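Local coordinates for competence/damage-inducible protein CinA (Agrobacterium tumefaciens, PDB 2A9S) that is of uncertain function but belongs to the CinA family of competence- and damage-inducible proteins, whose relatives include nicotinamide-nucleotide amidohydrolases, at residues T128-G133 with I163-A168. Sequence-based numbering, arbitrary orientation.
Sequences TKARNG and IALNQA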
ATOM      1  N   THR A 128      -3.451   9.814 -13.480  1.00 15.65           N
ATOM      2  CA  THR A 128      -2.800  10.716 -12.531  1.00 16.16           C
ATOM      3  C   THR A 128      -3.506  12.069 -12.551  1.00 16.16           C
ATOM      4  O   THR A 128      -3.899  12.549 -13.630  1.00 15.89           O
ATOM      5  CB  THR A 128      -1.307  10.901 -12.840  1.00 17.44           C
ATOM      6  OG1 THR A 128      -1.156  11.362 -14.193  1.00 20.78           O
ATOM      7  CG2 THR A 128      -0.552   9.594 -12.688  1.00 19.09           C
ATOM      8  N   LYS A 129      -3.670  12.684 -11.381  1.00 15.81           N
ATOM      9  CA  LYS A 129      -4.308  14.009 -11.316  1.00 15.92           C
ATOM     10  C   LYS A 129      -3.495  15.006 -10.479  1.00 17.18           C
ATOM     11  O   LYS A 129      -2.807  14.616  -9.542  1.00 15.36           O
ATOM     12  CB  LYS A 129      -5.739  13.888 -10.817  1.00 16.05           C
ATOM     13  CG  LYS A 129      -6.540  15.193 -10.887  1.00 18.36           C
ATOM     14  CD  LYS A 129      -7.992  14.981 -10.565  1.00 21.14           C
ATOM     15  CE  LYS A 129      -8.723  16.318 -10.709  1.00 22.33           C
ATOM     16  NZ  LYS A 129     -10.193  16.124 -10.682  1.00 25.41           N
ATOM     17  N   ALA A 130      -3.526  16.279 -10.881  1.00 17.55           N
ATOM     18  CA  ALA A 130      -2.850  17.368 -10.153  1.00 19.04           C
ATOM     19  C   ALA A 130      -3.905  18.326  -9.614  1.00 19.71           C
ATOM     20  O   ALA A 130      -5.022  18.364 -10.118  1.00 19.46           O
ATOM     21  CB  ALA A 130      -1.923  18.117 -11.065  1.00 18.90           C
ATOM     22  N   ARG A 131      -3.544  19.080  -8.581  1.00 22.13           N
ATOM     23  CA  ARG A 131      -4.448  20.050  -7.943  1.00 24.97           C
ATOM     24  C   ARG A 131      -5.033  21.103  -8.902  1.00 26.50           C
ATOM     25  O   ARG A 131      -6.139  21.609  -8.670  1.00 26.48           O
ATOM     26  CB  ARG A 131      -3.726  20.766  -6.796  1.00 25.35           C
ATOM     27  CG  ARG A 131      -3.346  19.889  -5.623  1.00 25.89           C
ATOM     28  CD  ARG A 131      -4.541  19.652  -4.737  1.00 27.84           C
ATOM     29  NE  ARG A 131      -4.199  18.776  -3.621  1.00 26.82           N
ATOM     30  CZ  ARG A 131      -5.007  18.466  -2.609  1.00 26.76           C
ATOM     31  NH1 ARG A 131      -6.219  19.009  -2.506  1.00 25.06           N
ATOM     32  NH2 ARG A 131      -4.574  17.633  -1.671  1.00 24.19           N
ATOM     33  N   ASN A 132      -4.283  21.440  -9.958  1.00 27.86           N
ATOM     34  CA  ASN A 132      -4.720  22.410 -10.978  1.00 29.09           C
ATOM     35  C   ASN A 132      -5.763  21.835 -11.948  1.00 29.24           C
ATOM     36  O   ASN A 132      -6.207  22.506 -12.902  1.00 29.52           O
ATOM     37  CB  ASN A 132      -3.506  22.940 -11.755  1.00 29.16           C
ATOM     38  CG  ASN A 132      -2.914  21.905 -12.695  1.00 31.61           C
ATOM     39  OD1 ASN A 132      -3.403  20.771 -12.792  1.00 30.55           O
ATOM     40  ND2 ASN A 132      -1.864  22.302 -13.424  1.00 34.15           N
ATOM     41  N   GLY A 133      -6.137  20.581 -11.724  1.00 28.37           N
ATOM     42  CA  GLY A 133      -7.122  19.913 -12.577  1.00 28.19           C
ATOM     43  C   GLY A 133      -6.563  19.073 -13.714  1.00 27.06           C
ATOM     44  O   GLY A 133      -7.295  18.261 -14.290  1.00 27.27           O
ATOM     45  N   ILE A 163       6.015  11.216 -13.238  1.00 17.07           N
ATOM     46  CA  ILE A 163       7.054  12.070 -13.826  1.00 18.79           C
ATOM     47  C   ILE A 163       6.467  12.978 -14.900  1.00 19.75           C
ATOM     48  O   ILE A 163       6.713  14.190 -14.882  1.00 19.74           O
ATOM     49  CB  ILE A 163       8.235  11.253 -14.376  1.00 18.40           C
ATOM     50  CG1 ILE A 163       8.947  10.562 -13.219  1.00 19.09           C
ATOM     51  CG2 ILE A 163       9.223  12.169 -15.190  1.00 18.46           C
ATOM     52  CD1 ILE A 163       9.791   9.327 -13.597  1.00 20.16           C
ATOM     53  N   ALA A 164       5.659  12.410 -15.801  1.00 20.14           N
ATOM     54  CA  ALA A 164       5.051  13.177 -16.892  1.00 20.49           C
ATOM     55  C   ALA A 164       4.107  14.264 -16.390  1.00 21.79           C
ATOM     56  O   ALA A 164       4.113  15.399 -16.916  1.00 21.54           O
ATOM     57  CB  ALA A 164       4.327  12.250 -17.859  1.00 20.32           C
ATOM     58  N   LEU A 165       3.301  13.927 -15.381  1.00 21.37           N
ATOM     59  CA  LEU A 165       2.353  14.874 -14.784  1.00 22.56           C
ATOM     60  C   LEU A 165       3.103  16.040 -14.158  1.00 23.85           C
ATOM     61  O   LEU A 165       2.670  17.182 -14.311  1.00 24.39           O
ATOM     62  CB  LEU A 165       1.443  14.204 -13.751  1.00 22.65           C
ATOM     63  CG  LEU A 165       0.334  15.056 -13.112  1.00 22.41           C
ATOM     64  CD1 LEU A 165      -0.799  15.322 -14.095  1.00 24.34           C
ATOM     65  CD2 LEU A 165      -0.207  14.335 -11.867  1.00 23.31           C
ATOM     66  N   ASN A 166       4.235  15.765 -13.498  1.00 24.95           N
ATOM     67  CA  ASN A 166       5.071  16.853 -12.976  1.00 26.58           C
ATOM     68  C   ASN A 166       5.692  17.762 -14.054  1.00 28.56           C
ATOM     69  O   ASN A 166       5.725  18.989 -13.902  1.00 27.74           O
ATOM     70  CB  ASN A 166       6.185  16.329 -12.094  1.00 26.52           C
ATOM     71  CG  ASN A 166       7.006  17.465 -11.464  1.00 27.66           C
ATOM     72  OD1 ASN A 166       6.446  18.466 -10.998  1.00 28.63           O
ATOM     73  ND2 ASN A 166       8.320  17.319 -11.465  1.00 26.44           N
ATOM     74  N   GLN A 167       6.209  17.143 -15.119  1.00 30.55           N
ATOM     75  CA  GLN A 167       6.776  17.879 -16.266  1.00 32.83           C
ATOM     76  C   GLN A 167       5.770  18.884 -16.793  1.00 33.36           C
ATOM     77  O   GLN A 167       6.117  20.037 -17.075  1.00 34.44           O
ATOM     78  CB  GLN A 167       7.154  16.911 -17.388  1.00 32.60           C
ATOM     79  CG  GLN A 167       8.357  16.044 -17.092  1.00 34.16           C
ATOM     80  CD  GLN A 167       8.684  15.080 -18.241  1.00 34.80           C
ATOM     81  OE1 GLN A 167       7.827  14.770 -19.096  1.00 35.92           O
ATOM     82  NE2 GLN A 167       9.930  14.594 -18.262  1.00 36.41           N
ATOM     83  N   ALA A 168       4.520  18.445 -16.893  1.00 33.90           N
ATOM     84  CA  ALA A 168       3.401  19.266 -17.340  1.00 35.05           C
ATOM     85  C   ALA A 168       2.952  20.370 -16.351  1.00 35.62           C
ATOM     86  O   ALA A 168       1.917  20.998 -16.559  1.00 36.24           O
ATOM     87  CB  ALA A 168       2.216  18.361 -17.698  1.00 34.75           C
TER
HETATM   88  O   HOH W   1      -0.466  20.587 -15.414  1.00 48.15           O
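Leu165 reaches from helix 147-167 onto strand 123-130 and settles between Thr128 and Ala130. CG lies anti to the backbone N (chi1 -176°), which carries the branched end from the helix toward the strand. Most of the touching is by methyl Leu165 CD2, 3.7 Å from Thr128 CB and 4.2 Å from Ala130 CB. Between these residues Leu165 CD2 rests on the backbone, 3.5 Å from Lys129 O. Lys129 directs its side chain to the other face of the sheet, where His92 and Leu95 of helix 84-96 pack on it. The two helices lie on opposite faces of a mixed five-stranded sheet, a layered alpha/beta arrangement.

Thr128 and Leu165 pass alongside each other in opposite directions. Thr128 OG1 meets only carbon here, with Leu165 CB at 3.9 Å and CD1 at 4.0 Å. This hydroxyl is buried and has no hydrogen-bond partner in the model. Phe102 and Leu136, from the two neighbouring strands, also touch Leu165.

From the last strand residue, Ala130, the chain makes a type I turn to Gly133. One water bridges this turn to Ala168, just after the helix: it accepts from Asn132 ND2 (3.0 Å) and donates to Ala168 O (2.7 Å).

No direct hydrogen bond joins the two segments. Their direct contact is van der Waals packing of one leucine against the strand, with a polar link through water at the exposed end.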